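Local coordinates for protein glycerol dehydratase (Clostridium butyricum, PDB 1R9D) that probably acts as a lyase of the glycyl-radical family, dehydrating glycerol without the help of vitamin B12, and is caught here with glycerol bound, at residues S29-E43 / S115-K129. Numbering follows the deposited sequence.
Sequences SERAILITESFKQTE and SKEKLKDVFEYWNGK
Y125 lies against T36 and K40 of helix 30-40, its CG anti to the backbone N. Its CB sits against the methyl CG2 of T36, 3.9 Å away. Farther out, CD1 and CE1 lie against CG and CE of K40, whose CG makes an off-centre CH-pi contact 4.2 Å from the ring centroid; at the CE2 edge, on the same side of the ring, F39 CB makes contact. At the tip, OH donates to E43 OE2 over 2.7 Å, coming from above the carboxylate plane (45° out of it) even though OE2 itself lies in the plane of the tyrosine ring. K40 runs the opposite way along that ring, extended beyond CG, and its NZ ends on the syn lone pair of D121 OD2 in a 2.8 Å salt bridge. Helices 30-40 and 113-125 pack by their side chains as a near-parallel pair, the axes of segments 30-40 and 115-125 approaching to 9.5 Å at 33°. The contact's centre is about 28 Å from the chain centre, in the part assigned to the pyruvate formate lyase-like family of glycyl-radical enzymes; E43 O also bonds to R516 of the second subunit. W126 NE1 points at T36 OG1 (2.9 Å, N-H...O angle 156°), nearly in the indole plane. That hydroxyl, beside its own backbone N, donates to A32 O, which probably helps hold the rotamer in which OG1 accepts from the indole. The far edge of the indole drives CH2 over the centre of the F39 ring, 3.5 Å above its plane, in an edge-to-face pair. Toward the N-terminal ends, I33 CD1 meets V122 CG2, and L119 CD2 packs on A32 CB.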
ATOM      1  N   SER A  29      -2.585  20.834  22.454  1.00 30.35           N
ATOM      2  CA  SER A  29      -3.413  19.900  21.697  1.00 31.12           C
ATOM      3  C   SER A  29      -3.961  20.352  20.343  1.00 30.78           C
ATOM      4  O   SER A  29      -4.554  19.547  19.627  1.00 32.10           O
ATOM      5  CB  SER A  29      -4.580  19.434  22.576  1.00 31.70           C
ATOM      6  OG  SER A  29      -5.344  20.538  23.032  1.00 32.92           O
ATOM      7  N   GLU A  30      -3.768  21.616  19.986  1.00 30.30           N
ATOM      8  CA  GLU A  30      -4.275  22.123  18.713  1.00 30.34           C
ATOM      9  C   GLU A  30      -3.964  21.225  17.510  1.00 29.82           C
ATOM     10  O   GLU A  30      -4.875  20.801  16.790  1.00 28.21           O
ATOM     11  CB  GLU A  30      -3.732  23.527  18.438  1.00 32.28           C
ATOM     12  CG  GLU A  30      -4.473  24.673  19.136  1.00 36.36           C
ATOM     13  CD  GLU A  30      -4.262  24.710  20.638  1.00 38.21           C
ATOM     14  OE1 GLU A  30      -3.166  24.321  21.099  1.00 37.80           O
ATOM     15  OE2 GLU A  30      -5.189  25.150  21.359  1.00 39.42           O
ATOM     16  N   ARG A  31      -2.690  20.929  17.281  1.00 28.17           N
ATOM     17  CA  ARG A  31      -2.343  20.092  16.136  1.00 27.06           C
ATOM     18  C   ARG A  31      -3.036  18.733  16.160  1.00 26.27           C
ATOM     19  O   ARG A  31      -3.565  18.284  15.143  1.00 26.84           O
ATOM     20  CB  ARG A  31      -0.826  19.877  16.039  1.00 26.76           C
ATOM     21  CG  ARG A  31      -0.432  19.102  14.771  1.00 25.75           C
ATOM     22  CD  ARG A  31       1.038  18.697  14.756  1.00 25.28           C
ATOM     23  NE  ARG A  31       1.389  17.977  13.527  1.00 25.16           N
ATOM     24  CZ  ARG A  31       1.078  16.709  13.271  1.00 24.45           C
ATOM     25  NH1 ARG A  31       0.404  15.986  14.157  1.00 24.24           N
ATOM     26  NH2 ARG A  31       1.447  16.158  12.120  1.00 24.07           N
ATOM     27  N   ALA A  32      -3.041  18.081  17.319  1.00 26.16           N
ATOM     28  CA  ALA A  32      -3.657  16.767  17.450  1.00 27.30           C
ATOM     29  C   ALA A  32      -5.128  16.790  17.056  1.00 28.55           C
ATOM     30  O   ALA A  32      -5.619  15.885  16.378  1.00 28.20           O
ATOM     31  CB  ALA A  32      -3.513  16.261  18.878  1.00 27.87           C
ATOM     32  N   ILE A  33      -5.833  17.825  17.495  1.00 28.95           N
ATOM     33  CA  ILE A  33      -7.250  17.955  17.181  1.00 29.91           C
ATOM     34  C   ILE A  33      -7.463  18.161  15.680  1.00 29.44           C
ATOM     35  O   ILE A  33      -8.346  17.545  15.082  1.00 30.31           O
ATOM     36  CB  ILE A  33      -7.884  19.137  17.970  1.00 31.00           C
ATOM     37  CG1 ILE A  33      -8.225  18.699  19.399  1.00 32.61           C
ATOM     38  CG2 ILE A  33      -9.168  19.603  17.292  1.00 30.07           C
ATOM     39  CD1 ILE A  33      -7.068  18.138  20.187  1.00 36.76           C
ATOM     40  N   LEU A  34      -6.640  19.010  15.076  1.00 29.50           N
ATOM     41  CA  LEU A  34      -6.751  19.310  13.655  1.00 29.44           C
ATOM     42  C   LEU A  34      -6.450  18.145  12.712  1.00 30.22           C
ATOM     43  O   LEU A  34      -7.174  17.935  11.738  1.00 28.79           O
ATOM     44  CB  LEU A  34      -5.861  20.503  13.308  1.00 30.75           C
ATOM     45  CG  LEU A  34      -6.300  21.845  13.900  1.00 29.86           C
ATOM     46  CD1 LEU A  34      -5.282  22.913  13.565  1.00 30.11           C
ATOM     47  CD2 LEU A  34      -7.672  22.230  13.345  1.00 31.28           C
ATOM     48  N   ILE A  35      -5.393  17.384  12.980  1.00 30.09           N
ATOM     49  CA  ILE A  35      -5.075  16.261  12.101  1.00 29.00           C
ATOM     50  C   ILE A  35      -6.151  15.183  12.231  1.00 29.33           C
ATOM     51  O   ILE A  35      -6.472  14.498  11.259  1.00 28.73           O
ATOM     52  CB  ILE A  35      -3.669  15.664  12.408  1.00 28.98           C
ATOM     53  CG1 ILE A  35      -3.266  14.702  11.285  1.00 28.96           C
ATOM     54  CG2 ILE A  35      -3.676  14.942  13.750  1.00 27.84           C
ATOM     55  CD1 ILE A  35      -1.815  14.254  11.336  1.00 29.01           C
ATOM     56  N   THR A  36      -6.720  15.047  13.427  1.00 29.03           N
ATOM     57  CA  THR A  36      -7.771  14.061  13.674  1.00 30.36           C
ATOM     58  C   THR A  36      -9.015  14.440  12.870  1.00 31.09           C
ATOM     59  O   THR A  36      -9.664  13.591  12.259  1.00 30.15           O
ATOM     60  CB  THR A  36      -8.135  14.001  15.180  1.00 30.76           C
ATOM     61  OG1 THR A  36      -6.990  13.569  15.933  1.00 32.06           O
ATOM     62  CG2 THR A  36      -9.285  13.035  15.425  1.00 30.03           C
ATOM     63  N   GLU A  37      -9.335  15.730  12.874  1.00 31.80           N
ATOM     64  CA  GLU A  37     -10.488  16.236  12.142  1.00 33.07           C
ATOM     65  C   GLU A  37     -10.313  16.016  10.639  1.00 31.90           C
ATOM     66  O   GLU A  37     -11.250  15.611   9.951  1.00 32.34           O
ATOM     67  CB  GLU A  37     -10.675  17.727  12.446  1.00 35.08           C
ATOM     68  CG  GLU A  37     -11.585  18.469  11.482  1.00 40.23           C
ATOM     69  CD  GLU A  37     -11.925  19.872  11.961  1.00 42.98           C
ATOM     70  OE1 GLU A  37     -11.002  20.602  12.393  1.00 43.55           O
ATOM     71  OE2 GLU A  37     -13.117  20.246  11.898  1.00 45.75           O
ATOM     72  N   SER A  38      -9.110  16.277  10.135  1.00 30.78           N
ATOM     73  CA  SER A  38      -8.836  16.103   8.714  1.00 29.90           C
ATOM     74  C   SER A  38      -8.935  14.641   8.290  1.00 29.57           C
ATOM     75  O   SER A  38      -9.611  14.322   7.314  1.00 28.99           O
ATOM     76  CB  SER A  38      -7.450  16.650   8.363  1.00 29.43           C
ATOM     77  OG  SER A  38      -7.196  16.533   6.971  1.00 29.09           O
ATOM     78  N   PHE A  39      -8.268  13.750   9.021  1.00 28.53           N
ATOM     79  CA  PHE A  39      -8.306  12.329   8.680  1.00 28.72           C
ATOM     80  C   PHE A  39      -9.721  11.747   8.668  1.00 29.00           C
ATOM     81  O   PHE A  39     -10.027  10.853   7.878  1.00 27.25           O
ATOM     82  CB  PHE A  39      -7.420  11.523   9.634  1.00 27.78           C
ATOM     83  CG  PHE A  39      -6.027  11.283   9.111  1.00 27.82           C
ATOM     84  CD1 PHE A  39      -5.175  12.348   8.845  1.00 28.31           C
ATOM     85  CD2 PHE A  39      -5.579   9.987   8.860  1.00 27.65           C
ATOM     86  CE1 PHE A  39      -3.890  12.130   8.333  1.00 29.52           C
ATOM     87  CE2 PHE A  39      -4.302   9.755   8.349  1.00 27.62           C
ATOM     88  CZ  PHE A  39      -3.458  10.829   8.084  1.00 27.77           C
ATOM     89  N   LYS A  40     -10.586  12.251   9.542  1.00 29.42           N
ATOM     90  CA  LYS A  40     -11.958  11.768   9.596  1.00 30.08           C
ATOM     91  C   LYS A  40     -12.699  12.095   8.303  1.00 30.79           C
ATOM     92  O   LYS A  40     -13.680  11.436   7.962  1.00 32.09           O
ATOM     93  CB  LYS A  40     -12.700  12.395  10.780  1.00 30.48           C
ATOM     94  CG  LYS A  40     -12.327  11.805  12.128  1.00 31.95           C
ATOM     95  CD  LYS A  40     -13.141  12.441  13.251  1.00 32.78           C
ATOM     96  CE  LYS A  40     -12.798  11.809  14.592  1.00 33.52           C
ATOM     97  NZ  LYS A  40     -13.521  12.465  15.718  1.00 34.61           N
ATOM     98  N   GLN A  41     -12.216  13.104   7.587  1.00 31.01           N
ATOM     99  CA  GLN A  41     -12.840  13.535   6.338  1.00 32.06           C
ATOM    100  C   GLN A  41     -12.156  13.030   5.069  1.00 31.77           C
ATOM    101  O   GLN A  41     -12.623  13.312   3.962  1.00 30.73           O
ATOM    102  CB  GLN A  41     -12.892  15.063   6.285  1.00 34.25           C
ATOM    103  CG  GLN A  41     -13.766  15.687   7.351  1.00 38.07           C
ATOM    104  CD  GLN A  41     -15.191  15.188   7.272  1.00 40.61           C
ATOM    105  OE1 GLN A  41     -15.847  15.321   6.236  1.00 42.57           O
ATOM    106  NE2 GLN A  41     -15.679  14.606   8.362  1.00 42.01           N
ATOM    107  N   THR A  42     -11.062  12.285   5.217  1.00 29.80           N
ATOM    108  CA  THR A  42     -10.335  11.795   4.051  1.00 29.23           C
ATOM    109  C   THR A  42     -10.127  10.280   4.023  1.00 29.20           C
ATOM    110  O   THR A  42      -9.187   9.795   3.394  1.00 28.35           O
ATOM    111  CB  THR A  42      -8.950  12.475   3.957  1.00 30.32           C
ATOM    112  OG1 THR A  42      -8.187  12.161   5.129  1.00 29.98           O
ATOM    113  CG2 THR A  42      -9.099  13.990   3.863  1.00 30.60           C
ATOM    114  N   GLU A  43     -11.011   9.536   4.680  1.00 28.67           N
ATOM    115  CA  GLU A  43     -10.906   8.077   4.744  1.00 29.73           C
ATOM    116  C   GLU A  43     -10.794   7.366   3.395  1.00 29.58           C
ATOM    117  O   GLU A  43     -10.112   6.347   3.289  1.00 28.83           O
ATOM    118  CB  GLU A  43     -12.103   7.492   5.502  1.00 31.29           C
ATOM    119  CG  GLU A  43     -12.246   7.984   6.939  1.00 34.39           C
ATOM    120  CD  GLU A  43     -11.303   7.294   7.915  1.00 36.16           C
ATOM    121  OE1 GLU A  43     -10.496   6.440   7.484  1.00 36.30           O
ATOM    122  OE2 GLU A  43     -11.378   7.610   9.122  1.00 37.59           O
ATOM    123  N   SER A 115      -6.708  20.339  27.733  1.00 39.44           N
ATOM    124  CA  SER A 115      -5.987  19.536  26.752  1.00 38.10           C
ATOM    125  C   SER A 115      -6.195  18.045  26.990  1.00 37.81           C
ATOM    126  O   SER A 115      -6.388  17.284  26.043  1.00 38.19           O
ATOM    127  CB  SER A 115      -4.496  19.870  26.788  1.00 37.18           C
ATOM    128  OG  SER A 115      -4.262  21.158  26.247  1.00 37.61           O
ATOM    129  N   LYS A 116      -6.151  17.627  28.251  1.00 37.44           N
ATOM    130  CA  LYS A 116      -6.354  16.220  28.584  1.00 37.72           C
ATOM    131  C   LYS A 116      -7.725  15.776  28.090  1.00 38.27           C
ATOM    132  O   LYS A 116      -7.885  14.690  27.525  1.00 37.62           O
ATOM    133  CB  LYS A 116      -6.286  16.003  30.096  1.00 37.41           C
ATOM    134  CG  LYS A 116      -4.924  16.244  30.732  1.00 37.49           C
ATOM    135  CD  LYS A 116      -4.998  15.944  32.226  1.00 37.38           C
ATOM    136  CE  LYS A 116      -3.684  16.213  32.937  1.00 38.62           C
ATOM    137  NZ  LYS A 116      -3.800  15.968  34.408  1.00 38.01           N
ATOM    138  N   GLU A 117      -8.714  16.634  28.313  1.00 38.31           N
ATOM    139  CA  GLU A 117     -10.084  16.350  27.914  1.00 39.13           C
ATOM    140  C   GLU A 117     -10.226  16.233  26.401  1.00 37.98           C
ATOM    141  O   GLU A 117     -10.816  15.277  25.900  1.00 38.09           O
ATOM    142  CB  GLU A 117     -11.010  17.450  28.441  1.00 41.18           C
ATOM    143  CG  GLU A 117     -12.484  17.225  28.152  1.00 45.30           C
ATOM    144  CD  GLU A 117     -12.981  15.881  28.651  1.00 47.73           C
ATOM    145  OE1 GLU A 117     -12.698  15.534  29.819  1.00 49.20           O
ATOM    146  OE2 GLU A 117     -13.661  15.174  27.875  1.00 49.58           O
ATOM    147  N   LYS A 118      -9.682  17.205  25.676  1.00 36.97           N
ATOM    148  CA  LYS A 118      -9.772  17.203  24.222  1.00 37.33           C
ATOM    149  C   LYS A 118      -9.006  16.063  23.563  1.00 36.08           C
ATOM    150  O   LYS A 118      -9.361  15.632  22.464  1.00 36.00           O
ATOM    151  CB  LYS A 118      -9.298  18.542  23.657  1.00 38.64           C
ATOM    152  CG  LYS A 118     -10.244  19.697  23.969  1.00 42.23           C
ATOM    153  CD  LYS A 118      -9.803  20.987  23.305  1.00 43.49           C
ATOM    154  CE  LYS A 118     -10.803  22.104  23.580  1.00 46.09           C
ATOM    155  NZ  LYS A 118     -10.431  23.380  22.905  1.00 47.20           N
ATOM    156  N   LEU A 119      -7.965  15.569  24.225  1.00 34.33           N
ATOM    157  CA  LEU A 119      -7.189  14.470  23.660  1.00 33.95           C
ATOM    158  C   LEU A 119      -7.938  13.141  23.713  1.00 33.88           C
ATOM    159  O   LEU A 119      -7.599  12.210  22.990  1.00 31.95           O
ATOM    160  CB  LEU A 119      -5.846  14.332  24.383  1.00 33.85           C
ATOM    161  CG  LEU A 119      -4.831  15.444  24.128  1.00 33.88           C
ATOM    162  CD1 LEU A 119      -3.595  15.206  24.983  1.00 35.28           C
ATOM    163  CD2 LEU A 119      -4.458  15.471  22.648  1.00 35.16           C
ATOM    164  N   LYS A 120      -8.959  13.047  24.561  1.00 34.59           N
ATOM    165  CA  LYS A 120      -9.720  11.806  24.669  1.00 35.05           C
ATOM    166  C   LYS A 120     -10.194  11.305  23.305  1.00 35.06           C
ATOM    167  O   LYS A 120     -10.011  10.134  22.971  1.00 35.52           O
ATOM    168  CB  LYS A 120     -10.925  11.989  25.595  1.00 36.84           C
ATOM    169  CG  LYS A 120     -10.559  12.169  27.057  1.00 38.87           C
ATOM    170  CD  LYS A 120     -11.797  12.418  27.908  1.00 41.01           C
ATOM    171  CE  LYS A 120     -11.431  12.581  29.378  1.00 42.64           C
ATOM    172  NZ  LYS A 120     -12.624  12.862  30.227  1.00 44.23           N
ATOM    173  N   ASP A 121     -10.798  12.190  22.518  1.00 35.07           N
ATOM    174  CA  ASP A 121     -11.286  11.808  21.196  1.00 35.57           C
ATOM    175  C   ASP A 121     -10.133  11.424  20.266  1.00 34.68           C
ATOM    176  O   ASP A 121     -10.287  10.572  19.389  1.00 34.56           O
ATOM    177  CB  ASP A 121     -12.076  12.952  20.561  1.00 36.57           C
ATOM    178  CG  ASP A 121     -12.696  12.556  19.235  1.00 38.35           C
ATOM    179  OD1 ASP A 121     -13.586  11.680  19.236  1.00 40.30           O
ATOM    180  OD2 ASP A 121     -12.293  13.111  18.193  1.00 39.53           O
ATOM    181  N   VAL A 122      -8.986  12.068  20.454  1.00 34.08           N
ATOM    182  CA  VAL A 122      -7.816  11.786  19.631  1.00 33.08           C
ATOM    183  C   VAL A 122      -7.381  10.337  19.847  1.00 32.56           C
ATOM    184  O   VAL A 122      -7.192   9.590  18.890  1.00 32.29           O
ATOM    185  CB  VAL A 122      -6.647  12.737  19.983  1.00 33.56           C
ATOM    186  CG1 VAL A 122      -5.421  12.392  19.146  1.00 33.04           C
ATOM    187  CG2 VAL A 122      -7.061  14.178  19.731  1.00 32.64           C
ATOM    188  N   PHE A 123      -7.236   9.945  21.112  1.00 31.41           N
ATOM    189  CA  PHE A 123      -6.841   8.582  21.454  1.00 31.19           C
ATOM    190  C   PHE A 123      -7.843   7.584  20.881  1.00 31.63           C
ATOM    191  O   PHE A 123      -7.466   6.514  20.406  1.00 31.11           O
ATOM    192  CB  PHE A 123      -6.780   8.404  22.976  1.00 31.10           C
ATOM    193  CG  PHE A 123      -5.783   9.300  23.660  1.00 31.50           C
ATOM    194  CD1 PHE A 123      -6.101   9.913  24.868  1.00 31.36           C
ATOM    195  CD2 PHE A 123      -4.525   9.524  23.108  1.00 31.99           C
ATOM    196  CE1 PHE A 123      -5.184  10.737  25.518  1.00 32.13           C
ATOM    197  CE2 PHE A 123      -3.598  10.346  23.750  1.00 31.44           C
ATOM    198  CZ  PHE A 123      -3.928  10.954  24.958  1.00 31.63           C
ATOM    199  N   GLU A 124      -9.124   7.942  20.931  1.00 31.48           N
ATOM    200  CA  GLU A 124     -10.171   7.063  20.422  1.00 32.20           C
ATOM    201  C   GLU A 124     -10.098   6.871  18.910  1.00 30.21           C
ATOM    202  O   GLU A 124     -10.178   5.747  18.420  1.00 30.76           O
ATOM    203  CB  GLU A 124     -11.550   7.610  20.801  1.00 35.09           C
ATOM    204  CG  GLU A 124     -12.698   6.682  20.447  1.00 39.93           C
ATOM    205  CD  GLU A 124     -14.053   7.279  20.788  1.00 43.85           C
ATOM    206  OE1 GLU A 124     -14.244   7.701  21.952  1.00 46.04           O
ATOM    207  OE2 GLU A 124     -14.927   7.324  19.895  1.00 45.69           O
ATOM    208  N   TYR A 125      -9.942   7.959  18.165  1.00 29.51           N
ATOM    209  CA  TYR A 125      -9.883   7.841  16.713  1.00 30.07           C
ATOM    210  C   TYR A 125      -8.671   7.074  16.197  1.00 30.07           C
ATOM    211  O   TYR A 125      -8.809   6.167  15.377  1.00 30.00           O
ATOM    212  CB  TYR A 125      -9.879   9.211  16.034  1.00 30.30           C
ATOM    213  CG  TYR A 125      -9.702   9.087  14.530  1.00 32.23           C
ATOM    214  CD1 TYR A 125     -10.755   8.662  13.719  1.00 31.93           C
ATOM    215  CD2 TYR A 125      -8.460   9.307  13.932  1.00 32.38           C
ATOM    216  CE1 TYR A 125     -10.578   8.456  12.353  1.00 33.03           C
ATOM    217  CE2 TYR A 125      -8.270   9.101  12.563  1.00 33.18           C
ATOM    218  CZ  TYR A 125      -9.334   8.674  11.782  1.00 33.92           C
ATOM    219  OH  TYR A 125      -9.152   8.451  10.436  1.00 33.66           O
ATOM    220  N   TRP A 126      -7.486   7.443  16.672  1.00 29.67           N
ATOM    221  CA  TRP A 126      -6.257   6.815  16.194  1.00 29.42           C
ATOM    222  C   TRP A 126      -5.952   5.400  16.647  1.00 30.47           C
ATOM    223  O   TRP A 126      -4.921   4.839  16.282  1.00 30.34           O
ATOM    224  CB  TRP A 126      -5.063   7.714  16.503  1.00 27.45           C
ATOM    225  CG  TRP A 126      -5.108   9.005  15.761  1.00 26.42           C
ATOM    226  CD1 TRP A 126      -5.640  10.185  16.195  1.00 24.89           C
ATOM    227  CD2 TRP A 126      -4.631   9.244  14.431  1.00 25.49           C
ATOM    228  NE1 TRP A 126      -5.523  11.143  15.220  1.00 24.63           N
ATOM    229  CE2 TRP A 126      -4.908  10.593  14.126  1.00 25.33           C
ATOM    230  CE3 TRP A 126      -3.996   8.446  13.467  1.00 26.46           C
ATOM    231  CZ2 TRP A 126      -4.574  11.170  12.892  1.00 24.95           C
ATOM    232  CZ3 TRP A 126      -3.662   9.018  12.239  1.00 25.55           C
ATOM    233  CH2 TRP A 126      -3.951  10.367  11.964  1.00 25.50           C
ATOM    234  N   ASN A 127      -6.845   4.807  17.428  1.00 30.73           N
ATOM    235  CA  ASN A 127      -6.621   3.450  17.889  1.00 31.63           C
ATOM    236  C   ASN A 127      -6.470   2.481  16.712  1.00 31.81           C
ATOM    237  O   ASN A 127      -7.396   2.303  15.915  1.00 31.98           O
ATOM    238  CB  ASN A 127      -7.771   2.998  18.790  1.00 33.27           C
ATOM    239  CG  ASN A 127      -7.591   1.584  19.288  1.00 35.55           C
ATOM    240  OD1 ASN A 127      -6.532   1.226  19.801  1.00 35.90           O
ATOM    241  ND2 ASN A 127      -8.628   0.767  19.142  1.00 37.67           N
ATOM    242  N   GLY A 128      -5.294   1.866  16.614  1.00 30.81           N
ATOM    243  CA  GLY A 128      -5.016   0.916  15.552  1.00 29.25           C
ATOM    244  C   GLY A 128      -4.658   1.531  14.209  1.00 28.65           C
ATOM    245  O   GLY A 128      -4.390   0.808  13.253  1.00 29.05           O
ATOM    246  N   LYS A 129      -4.613   2.855  14.134  1.00 27.12           N
ATOM    247  CA  LYS A 129      -4.330   3.528  12.869  1.00 27.88           C
ATOM    248  C   LYS A 129      -2.986   4.241  12.767  1.00 26.99           C
ATOM    249  O   LYS A 129      -2.742   4.970  11.804  1.00 27.44           O
ATOM    250  CB  LYS A 129      -5.452   4.529  12.582  1.00 29.67           C
ATOM    251  CG  LYS A 129      -6.835   3.900  12.641  1.00 31.18           C
ATOM    252  CD  LYS A 129      -7.929   4.938  12.489  1.00 34.87           C
ATOM    253  CE  LYS A 129      -9.301   4.307  12.687  1.00 37.19           C
ATOM    254  NZ  LYS A 129     -10.371   5.343  12.752  1.00 39.42           N
TER